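Local coordinates for protein glycerophosphodiester phosphodiesterase (Cytophaga hutchinsonii ATCC 33406, PDB 3CH0) that is a member of the glycerophosphodiester phosphodiesterase family, whose fold is a TIM barrel, at residues Q174-R179 with I240-N245; D10-R15 with Q132-I137. All blocks are in the same frame, centred on the assembly; numbering follows the deposited sequence.

Contact 1: residues Q174-R179 with I240-N245; sequences QSFDVR and IPWTVN. With EDO (1,2-ethanediol), chain E; EDO (1,2-ethanediol), chain H.
F176 and W242 touch through the ends of their rings, which reach toward each other from opposite directions. CZ of F176 comes to 3.7 Å from CZ2 of W242, and CH2 of the same indole follows at 4.0 Å from that CZ. From the phenyl's side, the indole carbon sits at the ring edge, near its plane. The planes are turned 87° apart and the centroid of the F176 ring lies 5.9 Å from that of the indole six-membered ring. The pair is oblique, neither a stack nor a clean edge-to-face pair. W242 gets there with its CG wedged between backbone N and carbonyl carbon (chi1 52°), which swings the indole toward 174-179. Its NE1 takes no part, being bonded to the backbone oxygen of S218, and that bond limits how the indole can turn. L196 of strand 192-197 lies against both aromatic side chains.

Just past F176, D177 caps helix 178-187: its OD1 accepts from R179 N, while NE and NH2 of R179 hold the carboxylate side-on. Beyond the indole, the peptide between W242 and T243 is cis, and T243 N gives an almost straight bond (178°) to O1 of ethanediol E. Between the two segments the contact is purely apolar and small: the edge of the F176 ring meets the CZ2 corner of the indole, joining loops that follow the C-terminal ends of two barrel strands, while polar groups of both loops find their partners elsewhere.

Contact 2: residues D10-R15 with Q132-I137; sequences DIQGHR and QYNGEI. With CIT (citric acid), chain B; EDO (1,2-ethanediol), chain O.
Q12 and N134 meet through their side-chain amides, whose planes stand 88° apart. The ND2 of N134 gives a nearly straight bond (172°) to OE1 of Q12, 2.8 Å long, reaching a lone pair in the carbonyl plane of the glutamine while OE1 lies in the plane of the asparagine amide. The other edge of the Q12 amide is engaged too: NE2 donates to D10 OD2 at 2.9 Å, arriving from above the carboxylate plane. Held at both ends, this buried amide has its flip state fixed, since oxygen faces a donor and nitrogen an acceptor. With CG of N134 anti to its own backbone N (chi1 -173°), the asparagine amide is carried inward to meet it.

Past the end of strand 10-13, the H14 ring has CG of R15 over the centre of one face, 4.1 Å above the plane, and citric acid at its edge. H14 NE2 and R15 NH2 converge on citric acid O5, each at 2.8 Å, the oxygen lying at the edge of the guanidinium and in its plane. From 132-137, E136 OE1 accepts from citric acid O7 at 2.9 Å, so the ligand spans the two segments where the side chains themselves do not touch. H14 ND1 is bonded to D264, and R15 NH1 forms a salt bridge with E23.

Strands 10-13 and 132-137 are not neighbours in the sheet: strand 39-46 runs between them, parallel to both. Q12 and N134 therefore reach one another across the inside of the barrel, their CA atoms 8.1 Å apart, with E41 touching Q12 and Q174 of strand 171-175 touching N134. On the outer side of strand 132-137, I137 packs against helix 151-164.

Contacts 1 and 2 lie about 10 Å apart between centres and share the barrel sheet, in which strands 132-137 and 171-175 are parallel neighbours. Backbone pairing joins them directly, Q174 N lying 2.9 Å from G135 O, a probable hydrogen bond, and the hydroxyl OG of S175 comes 3.0 Å from I137 O. F176 CD2 lies 3.4 Å from E136 OE2, so the F176 ring of contact 1 packs by CD2 on the E136 carboxylate of contact 2. Both border the citric acid pocket: the F176 side chain comes within about 3 Å of the ligand at the nearest atoms, beside the polar groups of 10-15 and 132-137 that bind it.

Contact 1: residues Q174-R179 with I240-N245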
ATOM      1  N   GLN A 174       1.519   6.007  -4.205  1.00  9.16           N
ATOM      2  CA  GLN A 174       2.556   6.176  -3.202  1.00  9.03           C
ATOM      3  C   GLN A 174       3.786   5.429  -3.599  1.00  8.51           C
ATOM      4  O   GLN A 174       3.742   4.426  -4.306  1.00  9.77           O
ATOM      5  CB  GLN A 174       2.136   5.730  -1.807  1.00 10.60           C
ATOM      6  CG  GLN A 174       1.727   4.282  -1.756  1.00 10.96           C
ATOM      7  CD  GLN A 174       1.231   3.759  -0.403  1.00 10.45           C
ATOM      8  OE1 GLN A 174       1.621   4.266   0.661  1.00  9.89           O
ATOM      9  NE2 GLN A 174       0.478   2.627  -0.445  1.00  9.65           N
ATOM     10  N   SER A 175       4.956   5.957  -3.231  1.00  8.66           N
ATOM     11  CA  SER A 175       6.181   5.215  -3.468  1.00  8.60           C
ATOM     12  C   SER A 175       7.310   5.735  -2.603  1.00  8.01           C
ATOM     13  O   SER A 175       7.354   6.911  -2.259  1.00  8.31           O
ATOM     14  CB  SER A 175       6.623   5.263  -4.946  1.00  8.44           C
ATOM     15  OG  SER A 175       7.614   4.308  -5.244  1.00 10.07           O
ATOM     16  N   PHE A 176       8.241   4.824  -2.286  1.00  9.79           N
ATOM     17  CA  PHE A 176       9.528   5.241  -1.748  1.00  9.44           C
ATOM     18  C   PHE A 176      10.459   5.734  -2.839  1.00  9.96           C
ATOM     19  O   PHE A 176      11.517   6.381  -2.527  1.00 11.59           O
ATOM     20  CB  PHE A 176      10.245   4.062  -1.086  1.00  9.04           C
ATOM     21  CG  PHE A 176       9.710   3.685   0.245  1.00 10.32           C
ATOM     22  CD1 PHE A 176      10.080   4.373   1.386  1.00 11.56           C
ATOM     23  CD2 PHE A 176       8.884   2.621   0.392  1.00  9.88           C
ATOM     24  CE1 PHE A 176       9.585   4.024   2.618  1.00 12.67           C
ATOM     25  CE2 PHE A 176       8.414   2.264   1.647  1.00 11.59           C
ATOM     26  CZ  PHE A 176       8.737   3.005   2.749  1.00 10.49           C
ATOM     27  N   ASP A 177      10.202   5.318  -4.078  1.00 10.92           N
ATOM     28  CA  ASP A 177      11.134   5.499  -5.219  1.00  9.19           C
ATOM     29  C   ASP A 177      10.866   6.872  -5.786  1.00 11.15           C
ATOM     30  O   ASP A 177       9.866   7.065  -6.454  1.00 12.03           O
ATOM     31  CB  ASP A 177      10.902   4.417  -6.264  1.00 10.00           C
ATOM     32  CG  ASP A 177      11.945   4.399  -7.354  1.00 11.99           C
ATOM     33  OD1 ASP A 177      12.730   5.377  -7.471  1.00 11.79           O
ATOM     34  OD2 ASP A 177      11.968   3.400  -8.071  1.00 11.77           O
ATOM     35  N   VAL A 178      11.748   7.851  -5.497  1.00  9.84           N
ATOM     36  CA  VAL A 178      11.580   9.203  -6.026  1.00  9.44           C
ATOM     37  C   VAL A 178      11.447   9.238  -7.547  1.00  9.01           C
ATOM     38  O   VAL A 178      10.801  10.107  -8.095  1.00 11.82           O
ATOM     39  CB  VAL A 178      12.681  10.140  -5.514  1.00 10.79           C
ATOM     40  CG1 VAL A 178      12.508  10.372  -4.005  1.00 13.86           C
ATOM     41  CG2 VAL A 178      14.087   9.632  -5.875  1.00 12.11           C
ATOM     42  N   ARG A 179      12.028   8.273  -8.242  1.00  9.37           N
ATOM     43  CA  ARG A 179      11.957   8.235  -9.706  1.00  9.98           C
ATOM     44  C   ARG A 179      10.529   7.998 -10.138  1.00  8.87           C
ATOM     45  O   ARG A 179      10.077   8.531 -11.173  1.00 10.35           O
ATOM     46  CB  ARG A 179      12.797   7.100 -10.259  1.00 10.91           C
ATOM     47  CG  ARG A 179      14.313   7.118  -9.862  1.00 10.58           C
ATOM     48  CD  ARG A 179      15.051   5.910 -10.402  1.00 10.37           C
ATOM     49  NE  ARG A 179      14.381   4.665  -9.977  1.00 11.89           N
ATOM     50  CZ  ARG A 179      14.492   3.495 -10.580  1.00  9.69           C
ATOM     51  NH1 ARG A 179      15.278   3.343 -11.634  1.00 10.62           N
ATOM     52  NH2 ARG A 179      13.772   2.453 -10.162  1.00  9.46           N
ATOM     53  N   ILE A 240       0.298  11.337   6.755  1.00 11.64           N
ATOM     54  CA  ILE A 240      -0.345  10.044   6.968  1.00 10.01           C
ATOM     55  C   ILE A 240       0.716   8.981   7.259  1.00  9.01           C
ATOM     56  O   ILE A 240       1.284   8.403   6.338  1.00 10.46           O
ATOM     57  CB  ILE A 240      -1.209   9.606   5.761  1.00 11.62           C
ATOM     58  CG1 ILE A 240      -2.217  10.723   5.431  1.00 15.04           C
ATOM     59  CG2 ILE A 240      -1.950   8.327   6.057  1.00  9.46           C
ATOM     60  CD1 ILE A 240      -3.139  10.392   4.274  1.00 12.99           C
ATOM     61  N   PRO A 241       1.019   8.772   8.549  1.00  9.82           N
ATOM     62  CA  PRO A 241       2.066   7.818   8.899  1.00  9.91           C
ATOM     63  C   PRO A 241       1.624   6.360   8.883  1.00  9.53           C
ATOM     64  O   PRO A 241       0.431   6.054   8.885  1.00 10.54           O
ATOM     65  CB  PRO A 241       2.450   8.198  10.316  1.00  9.74           C
ATOM     66  CG  PRO A 241       1.447   9.098  10.816  1.00 17.24           C
ATOM     67  CD  PRO A 241       0.491   9.480   9.727  1.00 10.14           C
ATOM     68  N   TRP A 242       2.641   5.503   8.921  1.00  9.99           N
ATOM     69  CA  TRP A 242       2.456   4.051   8.862  1.00  9.56           C
ATOM     70  C   TRP A 242       3.478   3.361   9.747  1.00  9.21           C
ATOM     71  O   TRP A 242       4.463   3.991  10.075  1.00  9.72           O
ATOM     72  CB  TRP A 242       2.668   3.561   7.408  1.00 11.46           C
ATOM     73  CG  TRP A 242       3.975   4.041   6.794  1.00 11.23           C
ATOM     74  CD1 TRP A 242       4.164   5.185   6.056  1.00  9.71           C
ATOM     75  CD2 TRP A 242       5.270   3.431   6.893  1.00  8.20           C
ATOM     76  NE1 TRP A 242       5.457   5.291   5.668  1.00  9.92           N
ATOM     77  CE2 TRP A 242       6.170   4.238   6.180  1.00  9.25           C
ATOM     78  CE3 TRP A 242       5.768   2.266   7.509  1.00  9.41           C
ATOM     79  CZ2 TRP A 242       7.534   3.913   6.091  1.00 10.65           C
ATOM     80  CZ3 TRP A 242       7.121   1.958   7.405  1.00 12.64           C
ATOM     81  CH2 TRP A 242       7.985   2.763   6.676  1.00 12.29           C
ATOM     82  N   THR A 243       3.279   2.087  10.101  1.00  9.72           N
ATOM     83  CA  THR A 243       2.040   1.368  10.111  1.00  9.65           C
ATOM     84  C   THR A 243       1.701   1.284  11.591  1.00 10.32           C
ATOM     85  O   THR A 243       2.458   0.710  12.388  1.00 11.10           O
ATOM     86  CB  THR A 243       2.205  -0.016   9.467  1.00 10.60           C
ATOM     87  OG1 THR A 243       2.516   0.163   8.069  1.00 10.96           O
ATOM     88  CG2 THR A 243       0.932  -0.848   9.561  1.00 10.91           C
ATOM     89  N   VAL A 244       0.567   1.861  11.965  1.00  8.57           N
ATOM     90  CA  VAL A 244       0.226   2.157  13.357  1.00  9.67           C
ATOM     91  C   VAL A 244      -0.868   1.232  13.860  1.00 10.83           C
ATOM     92  O   VAL A 244      -1.977   1.271  13.374  1.00 10.64           O
ATOM     93  CB  VAL A 244      -0.143   3.611  13.537  1.00 10.50           C
ATOM     94  CG1 VAL A 244      -0.168   3.955  15.030  1.00 10.47           C
ATOM     95  CG2 VAL A 244       0.820   4.577  12.768  1.00 10.30           C
ATOM     96  N   ASN A 245      -0.511   0.357  14.831  1.00 11.12           N
ATOM     97  CA  ASN A 245      -1.299  -0.835  15.123  1.00 10.24           C
ATOM     98  C   ASN A 245      -1.832  -0.902  16.565  1.00 11.53           C
ATOM     99  O   ASN A 245      -2.269  -1.959  17.007  1.00 13.41           O
ATOM    100  CB  ASN A 245      -0.480  -2.101  14.799  1.00 10.40           C
ATOM    101  CG  ASN A 245      -0.341  -2.316  13.281  1.00  9.02           C
ATOM    102  OD1 ASN A 245      -1.107  -1.685  12.540  1.00 11.81           O
ATOM    103  ND2 ASN A 245       0.517  -3.250  12.863  1.00 11.69           N
TER
HETATM  104  C1  EDO E 275       6.207   1.643  11.836  1.00 30.99           C
HETATM  105  O1  EDO E 275       5.803   0.575  11.002  1.00 23.64           O
HETATM  106  C2  EDO E 275       7.311   1.204  12.802  1.00 24.91           C
HETATM  107  O2  EDO E 275       8.600   1.332  12.204  1.00 28.94           O
HETATM  108  C1  EDO H 278       4.316   0.737  15.216  1.00 17.37           C
HETATM  109  O1  EDO H 278       4.799   1.324  16.447  1.00 14.57           O
HETATM  110  C2  EDO H 278       3.281  -0.362  15.480  1.00 13.94           C
HETATM  111  O2  EDO H 278       2.055   0.064  16.045  1.00 12.77           O

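Contact 2: residues D10-R15 with Q132-I137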
ATOM      1  N   ASP A  10      -8.329  10.349   7.266  1.00 13.78           N
ATOM      2  CA  ASP A  10      -8.178   9.233   6.319  1.00 11.41           C
ATOM      3  C   ASP A  10      -7.768   7.952   7.053  1.00 12.64           C
ATOM      4  O   ASP A  10      -6.612   7.799   7.423  1.00 11.40           O
ATOM      5  CB  ASP A  10      -7.151   9.615   5.260  1.00 11.89           C
ATOM      6  CG  ASP A  10      -7.087   8.638   4.136  1.00 14.71           C
ATOM      7  OD1 ASP A  10      -7.826   7.633   4.156  1.00 12.28           O
ATOM      8  OD2 ASP A  10      -6.293   8.904   3.208  1.00 14.51           O
ATOM      9  N   ILE A  11      -8.735   7.066   7.287  1.00 11.83           N
ATOM     10  CA  ILE A  11      -8.503   5.740   7.860  1.00 11.45           C
ATOM     11  C   ILE A  11      -8.149   4.798   6.701  1.00 12.54           C
ATOM     12  O   ILE A  11      -9.001   4.501   5.889  1.00 11.03           O
ATOM     13  CB  ILE A  11      -9.756   5.187   8.587  1.00 12.61           C
ATOM     14  CG1 ILE A  11     -10.115   6.081   9.768  1.00 12.22           C
ATOM     15  CG2 ILE A  11      -9.536   3.763   9.057  1.00 13.94           C
ATOM     16  CD1 ILE A  11     -11.506   5.838  10.311  1.00 14.86           C
ATOM     17  N   GLN A  12      -6.886   4.350   6.663  1.00 10.28           N
ATOM     18  CA  GLN A  12      -6.366   3.498   5.601  1.00  8.76           C
ATOM     19  C   GLN A  12      -6.157   2.078   6.127  1.00  8.70           C
ATOM     20  O   GLN A  12      -5.419   1.866   7.092  1.00 10.46           O
ATOM     21  CB  GLN A  12      -5.050   3.976   4.980  1.00  9.33           C
ATOM     22  CG  GLN A  12      -5.103   5.408   4.515  1.00  8.69           C
ATOM     23  CD  GLN A  12      -4.141   5.694   3.366  1.00 10.68           C
ATOM     24  OE1 GLN A  12      -3.398   4.801   2.931  1.00 12.31           O
ATOM     25  NE2 GLN A  12      -4.163   6.913   2.867  1.00 12.24           N
ATOM     26  N   GLY A  13      -6.761   1.104   5.467  1.00  8.95           N
ATOM     27  CA  GLY A  13      -6.517  -0.301   5.776  1.00  9.53           C
ATOM     28  C   GLY A  13      -5.264  -0.785   5.084  1.00 10.42           C
ATOM     29  O   GLY A  13      -5.220  -0.850   3.861  1.00  9.64           O
ATOM     30  N   HIS A  14      -4.192  -1.056   5.867  1.00  9.61           N
ATOM     31  CA  HIS A  14      -2.881  -1.425   5.334  1.00  8.90           C
ATOM     32  C   HIS A  14      -2.980  -2.806   4.670  1.00  9.05           C
ATOM     33  O   HIS A  14      -3.332  -3.790   5.358  1.00  9.34           O
ATOM     34  CB  HIS A  14      -1.832  -1.453   6.470  1.00  9.14           C
ATOM     35  CG  HIS A  14      -0.414  -1.651   6.042  1.00  9.08           C
ATOM     36  ND1 HIS A  14       0.404  -2.622   6.594  1.00 10.65           N
ATOM     37  CD2 HIS A  14       0.347  -0.980   5.138  1.00 10.24           C
ATOM     38  CE1 HIS A  14       1.617  -2.512   6.057  1.00  9.23           C
ATOM     39  NE2 HIS A  14       1.609  -1.510   5.192  1.00 10.83           N
ATOM     40  N   ARG A  15      -2.719  -2.899   3.379  1.00  7.43           N
ATOM     41  CA  ARG A  15      -2.897  -4.147   2.645  1.00  9.83           C
ATOM     42  C   ARG A  15      -4.283  -4.699   2.830  1.00 10.58           C
ATOM     43  O   ARG A  15      -4.512  -5.892   2.943  1.00 10.13           O
ATOM     44  CB  ARG A  15      -1.813  -5.179   2.997  1.00 10.23           C
ATOM     45  CG  ARG A  15      -0.366  -4.577   2.995  1.00  9.14           C
ATOM     46  CD  ARG A  15       0.762  -5.558   3.215  1.00  6.54           C
ATOM     47  NE  ARG A  15       1.969  -4.790   3.501  1.00  9.35           N
ATOM     48  CZ  ARG A  15       3.054  -5.293   4.023  1.00 10.27           C
ATOM     49  NH1 ARG A  15       3.239  -6.616   4.104  1.00 11.47           N
ATOM     50  NH2 ARG A  15       4.007  -4.472   4.383  1.00 12.48           N
ATOM     51  N   GLN A 132     -11.606   5.273  -1.461  1.00 13.22           N
ATOM     52  CA  GLN A 132     -10.357   5.784  -1.975  1.00 13.71           C
ATOM     53  C   GLN A 132      -9.293   4.673  -1.965  1.00 10.79           C
ATOM     54  O   GLN A 132      -9.431   3.649  -1.270  1.00 10.13           O
ATOM     55  CB  GLN A 132      -9.924   7.030  -1.176  1.00 13.35           C
ATOM     56  CG  GLN A 132     -10.842   8.195  -1.422  1.00 13.56           C
ATOM     57  CD  GLN A 132     -10.622   9.362  -0.534  1.00 18.41           C
ATOM     58  OE1 GLN A 132     -11.368   9.559   0.436  1.00 25.71           O
ATOM     59  NE2 GLN A 132      -9.615  10.159  -0.830  1.00 20.77           N
ATOM     60  N   TYR A 133      -8.231   4.892  -2.754  1.00 10.28           N
ATOM     61  CA  TYR A 133      -7.183   3.939  -2.979  1.00  9.59           C
ATOM     62  C   TYR A 133      -5.835   4.630  -2.710  1.00 11.83           C
ATOM     63  O   TYR A 133      -5.634   5.764  -3.127  1.00 11.10           O
ATOM     64  CB  TYR A 133      -7.202   3.514  -4.436  1.00 10.85           C
ATOM     65  CG  TYR A 133      -8.466   2.901  -4.920  1.00 12.02           C
ATOM     66  CD1 TYR A 133      -9.534   3.696  -5.391  1.00 11.83           C
ATOM     67  CD2 TYR A 133      -8.632   1.531  -4.941  1.00 12.45           C
ATOM     68  CE1 TYR A 133     -10.707   3.109  -5.830  1.00 11.92           C
ATOM     69  CE2 TYR A 133      -9.773   0.925  -5.444  1.00 12.10           C
ATOM     70  CZ  TYR A 133     -10.844   1.727  -5.844  1.00 12.18           C
ATOM     71  OH  TYR A 133     -11.974   1.065  -6.335  1.00 14.21           O
ATOM     72  N   ASN A 134      -4.911   3.883  -2.105  1.00  9.37           N
ATOM     73  CA  ASN A 134      -3.545   4.326  -1.947  1.00 10.08           C
ATOM     74  C   ASN A 134      -2.684   3.163  -2.378  1.00  9.75           C
ATOM     75  O   ASN A 134      -2.499   2.174  -1.623  1.00  9.74           O
ATOM     76  CB  ASN A 134      -3.302   4.705  -0.493  1.00  9.82           C
ATOM     77  CG  ASN A 134      -1.942   5.339  -0.281  1.00 12.09           C
ATOM     78  OD1 ASN A 134      -1.213   5.579  -1.282  1.00 14.36           O
ATOM     79  ND2 ASN A 134      -1.524   5.478   0.985  1.00 12.41           N
ATOM     80  N   GLY A 135      -2.189   3.236  -3.620  1.00  9.66           N
ATOM     81  CA  GLY A 135      -1.448   2.141  -4.215  1.00  7.75           C
ATOM     82  C   GLY A 135       0.014   2.419  -4.346  1.00 10.74           C
ATOM     83  O   GLY A 135       0.389   3.434  -4.895  1.00 10.37           O
ATOM     84  N   GLU A 136       0.812   1.456  -3.878  1.00  9.59           N
ATOM     85  CA  GLU A 136       2.279   1.612  -3.808  1.00  9.07           C
ATOM     86  C   GLU A 136       2.955   0.984  -4.991  1.00 10.65           C
ATOM     87  O   GLU A 136       2.806  -0.199  -5.243  1.00 10.21           O
ATOM     88  CB  GLU A 136       2.853   1.040  -2.492  1.00 10.15           C
ATOM     89  CG  GLU A 136       4.372   1.342  -2.327  1.00 10.28           C
ATOM     90  CD  GLU A 136       4.950   1.011  -1.002  1.00 10.90           C
ATOM     91  OE1 GLU A 136       4.212   0.730  -0.042  1.00  9.91           O
ATOM     92  OE2 GLU A 136       6.230   0.993  -0.956  1.00 11.63           O
ATOM     93  N   ILE A 137       3.721   1.770  -5.736  1.00  9.65           N
ATOM     94  CA  ILE A 137       4.642   1.240  -6.721  1.00  8.66           C
ATOM     95  C   ILE A 137       5.893   0.720  -6.062  1.00 11.29           C
ATOM     96  O   ILE A 137       6.694   1.515  -5.565  1.00 10.39           O
ATOM     97  CB  ILE A 137       4.930   2.256  -7.878  1.00 13.17           C
ATOM     98  CG1 ILE A 137       3.622   2.367  -8.693  1.00 16.92           C
ATOM     99  CG2 ILE A 137       6.076   1.825  -8.786  1.00 12.41           C
ATOM    100  CD1 ILE A 137       3.725   2.922 -10.114  1.00 20.20           C
TER
HETATM  101  C1  CIT B 272       3.604   1.495   3.841  1.00 17.84           C
HETATM  102  O1  CIT B 272       3.155   2.630   4.084  1.00 17.74           O
HETATM  103  O2  CIT B 272       2.843   0.706   3.218  1.00 16.39           O
HETATM  104  C2  CIT B 272       4.950   1.078   4.364  1.00 14.80           C
HETATM  105  C3  CIT B 272       5.648  -0.005   3.621  1.00 14.50           C
HETATM  106  O7  CIT B 272       5.921   0.516   2.290  1.00 15.53           O
HETATM  107  C4  CIT B 272       6.924  -0.351   4.353  1.00 15.32           C
HETATM  108  C5  CIT B 272       7.853  -1.260   3.655  1.00 22.11           C
HETATM  109  O3  CIT B 272       7.451  -2.287   3.111  1.00 18.81           O
HETATM  110  O4  CIT B 272       9.091  -1.000   3.644  1.00 24.77           O
HETATM  111  C6  CIT B 272       4.791  -1.234   3.473  1.00 15.60           C
HETATM  112  O5  CIT B 272       4.323  -1.727   4.559  1.00 11.33           O
HETATM  113  O6  CIT B 272       4.605  -1.706   2.295  1.00 13.50           O
HETATM  114  C1  EDO O 285      -8.693  12.153   2.624  1.00 45.80           C
HETATM  115  O1  EDO O 285      -8.556  11.770   1.243  1.00 41.37           O
HETATM  116  C2  EDO O 285      -9.913  11.518   3.304  1.00 43.00           C
HETATM  117  O2  EDO O 285     -11.115  11.796   2.556  1.00 42.72           O